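Local coordinates for autoinducer synthesis protein lasI (Pseudomonas aeruginosa, PDB 1RO5) that makes the quorum-sensing signal N-(3-oxododecanoyl)homoserine lactone from acyl-[acyl-carrier protein] and S-adenosyl-L-methionine, at residues E13-K16 / K17-G20; L128-Y131 / S132-D136; V146-E149 / K150-I153. One frame throughout, in Å; residues are numbered along the deposited sequence.

Contact 1 of 3, residues E13-K16 / K17-G20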
# COMPACT_ATOMS: atom_id res chain seq x y z
N GLU A 13 0.42 -14.16 10.54
CA GLU A 13 1.82 -14.04 11.05
C GLU A 13 2.13 -12.86 12.04
O GLU A 13 3.26 -12.73 12.51
CB GLU A 13 2.86 -14.03 9.90
CG GLU A 13 2.71 -15.09 8.75
CD GLU A 13 3.83 -14.84 7.68
OE1 GLU A 13 4.95 -14.49 8.15
OE2 GLU A 13 3.66 -14.92 6.39
N PHE A 14 1.18 -11.98 12.38
CA PHE A 14 1.59 -10.84 13.19
C PHE A 14 0.85 -10.97 14.49
O PHE A 14 -0.28 -11.49 14.48
CB PHE A 14 1.21 -9.47 12.63
CG PHE A 14 1.91 -9.06 11.39
CD1 PHE A 14 1.38 -9.34 10.15
CD2 PHE A 14 3.02 -8.23 11.45
CE1 PHE A 14 1.98 -8.89 8.98
CE2 PHE A 14 3.59 -7.76 10.21
CZ PHE A 14 3.05 -8.12 9.01
N ASP A 15 1.47 -10.44 15.55
CA ASP A 15 1.05 -10.53 16.94
C ASP A 15 -0.14 -9.62 17.06
O ASP A 15 -0.05 -8.46 16.63
CB ASP A 15 2.19 -9.99 17.87
CG ASP A 15 3.65 -10.37 17.37
OD1 ASP A 15 4.42 -10.89 18.26
OD2 ASP A 15 4.13 -10.22 16.15
N LYS A 16 -1.22 -10.10 17.65
CA LYS A 16 -2.40 -9.27 18.00
C LYS A 16 -2.11 -7.84 18.45
O LYS A 16 -2.97 -6.96 18.35
CB LYS A 16 -3.34 -9.93 19.06
CG LYS A 16 -4.08 -11.32 18.69
CD LYS A 16 -4.78 -11.25 17.33
CE LYS A 16 -4.94 -12.62 16.51
NZ LYS A 16 -5.21 -12.40 14.94
N LYS A 17 -0.90 -7.61 18.95
CA LYS A 17 -0.49 -6.30 19.47
C LYS A 17 0.02 -5.45 18.35
O LYS A 17 -0.21 -4.29 18.33
CB LYS A 17 0.72 -6.42 20.49
CG LYS A 17 0.41 -7.05 21.91
CD LYS A 17 1.53 -8.23 22.20
CE LYS A 17 1.14 -9.32 23.20
NZ LYS A 17 2.11 -9.31 24.39
N LEU A 18 0.85 -6.01 17.51
CA LEU A 18 1.30 -5.27 16.37
C LEU A 18 0.08 -4.88 15.52
O LEU A 18 -0.02 -3.71 15.13
CB LEU A 18 2.17 -6.15 15.54
CG LEU A 18 3.59 -5.81 15.72
CD1 LEU A 18 4.35 -6.61 14.78
CD2 LEU A 18 3.75 -4.29 15.65
N LEU A 19 -0.87 -5.83 15.32
CA LEU A 19 -2.04 -5.60 14.47
C LEU A 19 -2.80 -4.47 15.07
O LEU A 19 -3.33 -3.58 14.34
CB LEU A 19 -2.98 -6.81 14.34
CG LEU A 19 -2.28 -7.92 13.62
CD1 LEU A 19 -3.05 -9.23 13.78
CD2 LEU A 19 -1.93 -7.58 12.14
N GLY A 20 -2.83 -4.42 16.40
CA GLY A 20 -3.66 -3.38 17.04
C GLY A 20 -2.98 -2.05 16.81
O GLY A 20 -3.64 -1.09 16.50
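At the opening turn of helix 16-30, Phe14 and Asp15, in the loop that follows strand 5-10, fold against Leu18 and Leu19. The amide of Leu19 gives a hydrogen bond to the carbonyl O of Asp15, with N and O 3.1 Å apart; at 166° it is nearly straight, and the donor lies in the carbonyl plane. One residue on, Gly20 N reaches Lys16 O only weakly, at 3.2 Å.

Phe14 makes the apolar part of the contact with two different regions of its side chain. Its CB is itself directed toward the helix, and Leu19 CD2 comes to 3.7 Å from Phe14 CB. The two side chains cross at about a right angle. This pairing of a residue ahead of the helix with one five positions on resembles a hydrophobic staple across the first turn. Leu18 meets the ring instead: a chi1 of -68° puts Phe14 CG beside the backbone N and the ring where Leu18 CD1 lies at its edge, in its plane, 3.9 Å from Phe14 CD2. The same Leu18 CD1 is 3.9 Å from Asp15 OD2, the aspartate lying alongside the leucine and pointing the same way.

The other branch of Leu19, CD1, rests 3.6 Å from Phe14 O. The exposed Lys16, bent at chi2, brings its NZ to 4.0 Å from Leu19 CD1. Beyond this contact, Phe14 and Leu18 both pack on strand 55-61, sharing Leu58, and on Gln7 of strand 5-10.

Contact 2 of 3, residues L128-Y131 / S132-D136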
# COMPACT_ATOMS: atom_id res chain seq x y z
N LEU A 128 8.52 -3.66 -0.50
CA LEU A 128 7.33 -4.23 -1.07
C LEU A 128 7.51 -4.81 -2.46
O LEU A 128 7.06 -5.92 -2.76
CB LEU A 128 6.22 -3.22 -1.03
CG LEU A 128 4.80 -3.65 -1.27
CD1 LEU A 128 4.46 -4.89 -0.46
CD2 LEU A 128 4.10 -2.50 -0.67
N ALA A 129 8.21 -4.06 -3.33
CA ALA A 129 8.38 -4.51 -4.70
C ALA A 129 9.22 -5.82 -4.79
O ALA A 129 9.08 -6.64 -5.66
CB ALA A 129 8.98 -3.43 -5.50
N ARG A 130 10.10 -5.99 -3.84
CA ARG A 130 10.98 -7.11 -3.74
C ARG A 130 10.29 -8.38 -3.24
O ARG A 130 10.48 -9.50 -3.79
CB ARG A 130 12.09 -6.70 -2.73
CG ARG A 130 12.92 -7.92 -2.35
CD ARG A 130 14.11 -7.68 -1.47
NE ARG A 130 14.21 -8.93 -0.68
CZ ARG A 130 14.31 -8.98 0.66
NH1 ARG A 130 14.34 -7.84 1.37
NH2 ARG A 130 14.39 -10.17 1.28
N TYR A 131 9.54 -8.22 -2.15
CA TYR A 131 8.68 -9.24 -1.65
C TYR A 131 7.69 -9.64 -2.72
O TYR A 131 7.41 -10.78 -2.89
CB TYR A 131 7.89 -8.72 -0.50
CG TYR A 131 6.97 -9.77 0.15
CD1 TYR A 131 7.51 -10.73 1.05
CD2 TYR A 131 5.61 -9.77 -0.09
CE1 TYR A 131 6.68 -11.65 1.68
CE2 TYR A 131 4.74 -10.72 0.54
CZ TYR A 131 5.29 -11.69 1.39
OH TYR A 131 4.44 -12.64 2.04
N SER A 132 7.16 -8.70 -3.47
CA SER A 132 6.23 -9.11 -4.49
C SER A 132 6.94 -9.85 -5.64
O SER A 132 6.43 -10.87 -6.18
CB SER A 132 5.48 -7.92 -5.04
OG SER A 132 5.15 -7.05 -3.98
N LEU A 133 8.11 -9.36 -6.02
CA LEU A 133 8.81 -9.95 -7.19
C LEU A 133 9.24 -11.39 -6.81
O LEU A 133 9.06 -12.28 -7.57
CB LEU A 133 9.99 -9.08 -7.71
CG LEU A 133 9.52 -7.86 -8.47
CD1 LEU A 133 10.67 -6.87 -8.50
CD2 LEU A 133 9.18 -8.33 -9.86
N GLN A 134 9.70 -11.58 -5.58
CA GLN A 134 9.99 -12.90 -5.10
C GLN A 134 8.81 -13.81 -4.93
O GLN A 134 9.00 -14.97 -4.68
CB GLN A 134 10.72 -12.83 -3.79
CG GLN A 134 12.18 -12.35 -4.04
CD GLN A 134 12.98 -12.08 -2.76
OE1 GLN A 134 14.15 -11.64 -2.83
NE2 GLN A 134 12.33 -12.33 -1.56
N ASN A 135 7.59 -13.27 -5.02
CA ASN A 135 6.39 -14.10 -4.98
C ASN A 135 5.75 -14.08 -6.34
O ASN A 135 4.61 -14.30 -6.45
CB ASN A 135 5.48 -13.69 -3.83
CG ASN A 135 5.95 -14.25 -2.50
OD1 ASN A 135 5.64 -15.37 -2.20
ND2 ASN A 135 6.74 -13.49 -1.73
N ASP A 136 6.55 -13.88 -7.38
CA ASP A 136 6.13 -13.93 -8.79
C ASP A 136 5.03 -12.91 -9.16
O ASP A 136 4.13 -13.21 -9.99
CB ASP A 136 5.70 -15.37 -9.23
CG ASP A 136 5.90 -15.58 -10.73
OD1 ASP A 136 5.48 -14.75 -11.55
OD2 ASP A 136 6.52 -16.52 -11.22
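The contact between Leu128-Tyr131 and Ser132-Asp136 is the last turn and C-terminal exit of helix 118-133, the helix of a beta-alpha-beta unit between strands 99-107 and 139-145. Ser132 grips the helix twice through one acceptor, Leu128 O. Its backbone N bonds at 2.9 Å, and its OG donates to the same Leu128 O at a short 2.5 Å. The two donors arrive from opposite faces of the carbonyl plane, the hydroxyl well above it. Chi1 of -40° puts OG beside the backbone N, on the side where Leu128 O lies.

Asn135 folds back on Tyr131. Its ND2 gives Tyr131 O a straight bond of 3.0 Å (171°), the acceptor lying in the amide plane. The same ND2 sits 3.8 Å above the plane of the Tyr131 ring, over its centre, with ring and amide planes turned 46° apart. Gln134 N bonds Arg130 O at 2.9 Å, while the side chains add a weak link: Gln134 OE1 lies at the edge of the guanidinium, in its plane, and takes a weak hydrogen bond from Arg130 NE at 3.5 Å.

A Schellman motif ends the helix, with Asp136 at positive phi as its C-prime residue and Ile137 N turned back to Ser132 O. Trp100 of strand 99-107 touches both Ser132 and Asn135. Near the helix end the Asn135 side-chain amide thus gives Tyr131 O a donor, and that bond holds the rotation of the amide over the ring.

Contact 3 of 3, residues V146-E149 / K150-I153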
# COMPACT_ATOMS: atom_id res chain seq x y z
N VAL A 146 -3.87 11.70 -6.24
CA VAL A 146 -3.06 12.28 -7.31
C VAL A 146 -1.69 12.67 -6.85
O VAL A 146 -0.71 12.55 -7.61
CB VAL A 146 -3.73 13.44 -8.04
CG1 VAL A 146 -2.74 14.00 -9.09
CG2 VAL A 146 -4.97 12.93 -8.71
N GLY A 147 -1.62 13.11 -5.59
CA GLY A 147 -0.37 13.43 -4.86
C GLY A 147 0.57 12.24 -4.90
O GLY A 147 1.76 12.34 -5.27
N VAL A 148 0.10 11.08 -4.45
CA VAL A 148 1.02 9.95 -4.34
C VAL A 148 1.36 9.51 -5.78
O VAL A 148 2.44 9.04 -6.06
CB VAL A 148 0.35 8.79 -3.58
CG1 VAL A 148 1.00 7.39 -3.88
CG2 VAL A 148 0.17 9.09 -2.13
N GLU A 149 0.40 9.64 -6.69
CA GLU A 149 0.67 9.29 -8.08
C GLU A 149 1.91 10.06 -8.58
O GLU A 149 2.90 9.45 -9.11
CB GLU A 149 -0.53 9.53 -8.99
CG GLU A 149 -0.11 9.57 -10.46
CD GLU A 149 -1.29 9.85 -11.35
OE1 GLU A 149 -2.22 10.56 -10.86
OE2 GLU A 149 -1.37 9.37 -12.51
N LYS A 150 1.93 11.38 -8.34
CA LYS A 150 3.09 12.16 -8.83
C LYS A 150 4.32 11.89 -8.05
O LYS A 150 5.40 11.83 -8.60
CB LYS A 150 2.81 13.66 -9.13
CG LYS A 150 2.25 14.52 -8.08
CD LYS A 150 1.93 15.92 -8.74
CE LYS A 150 0.45 16.02 -9.26
NZ LYS A 150 -0.12 17.41 -9.23
N MET A 151 4.18 11.53 -6.81
CA MET A 151 5.36 11.25 -6.06
C MET A 151 6.08 10.00 -6.70
O MET A 151 7.33 9.89 -6.73
CB MET A 151 4.91 11.13 -4.60
CG MET A 151 5.93 10.96 -3.53
SD MET A 151 6.39 9.12 -3.75
CE MET A 151 4.99 8.25 -2.60
N MET A 152 5.27 9.15 -7.34
CA MET A 152 5.72 7.89 -7.83
C MET A 152 6.14 8.13 -9.25
O MET A 152 7.17 7.61 -9.61
CB MET A 152 4.61 6.86 -7.82
CG MET A 152 4.50 6.01 -6.54
SD MET A 152 3.07 4.81 -6.59
CE MET A 152 1.70 5.60 -6.34
N ILE A 153 5.39 8.87 -10.07
CA ILE A 153 5.91 9.11 -11.43
C ILE A 153 7.32 9.84 -11.36
O ILE A 153 8.17 9.58 -12.17
CB ILE A 153 4.93 9.88 -12.43
CG1 ILE A 153 5.08 11.40 -12.24
CG2 ILE A 153 3.45 9.42 -12.41
CD1 ILE A 153 4.03 12.47 -12.97
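Lys150 turns back along helix 146-154 toward Val146 and Gly147, a turn earlier. Its CB lies 4.0 Å from Val146 O. With chi1 at 56°, CG falls between the backbone N and the carbonyl carbon, which sets it 3.6 Å from both Val146 O and Gly147 O. A bend at chi3 then carries the chain past the valine, and Lys150 CE touches Val146 CG1 at 3.8 Å, the two side chains crossing at a slant. The lysine as a whole is exposed.

Main-chain bonds run along the helix: Lys150 N to Val146 O at 3.0 Å and, farther on, Ile153 N to Glu149 O at 2.7 Å. Glu149 O also accepts from Met152 N, which approaches from well above the carbonyl plane. Beside these, Glu149 CG meets Ile153 CG2 at 4.1 Å, and the carboxylate beyond forms a salt bridge through OE1 with Arg161 of strand 158-161.

The helix follows directly on strand 139-145, whose Thr145 OG1 bonds Val148 N. Its inner face, through Val146, Glu149 and Met152, lies on strand 171-179 at Arg172, Val174 and Leu176.

All three contacts lie within single helices or their ends, and none touches another. Contact 1 starts a helix, contact 2 finishes one, and contact 3 spans most of a short one. Each runs from core to surface: buried Phe14 and Leu19 beside exposed Asp15 and Lys16, buried Ser132 beside exposed Arg130, buried Val146 and Met152 beside exposed Lys150. Contacts 1 and 3 stand on opposite sides of the chain's centre. Contacts 1 and 2 meet the same strand, 55-61, their nearest atoms about 5 Å apart. Chemistry follows position: apolar packing with one nearly straight main-chain bond and one weak one in contact 1, serine and asparagine donors in contact 2, backbone bonds with alkyl contacts in contact 3.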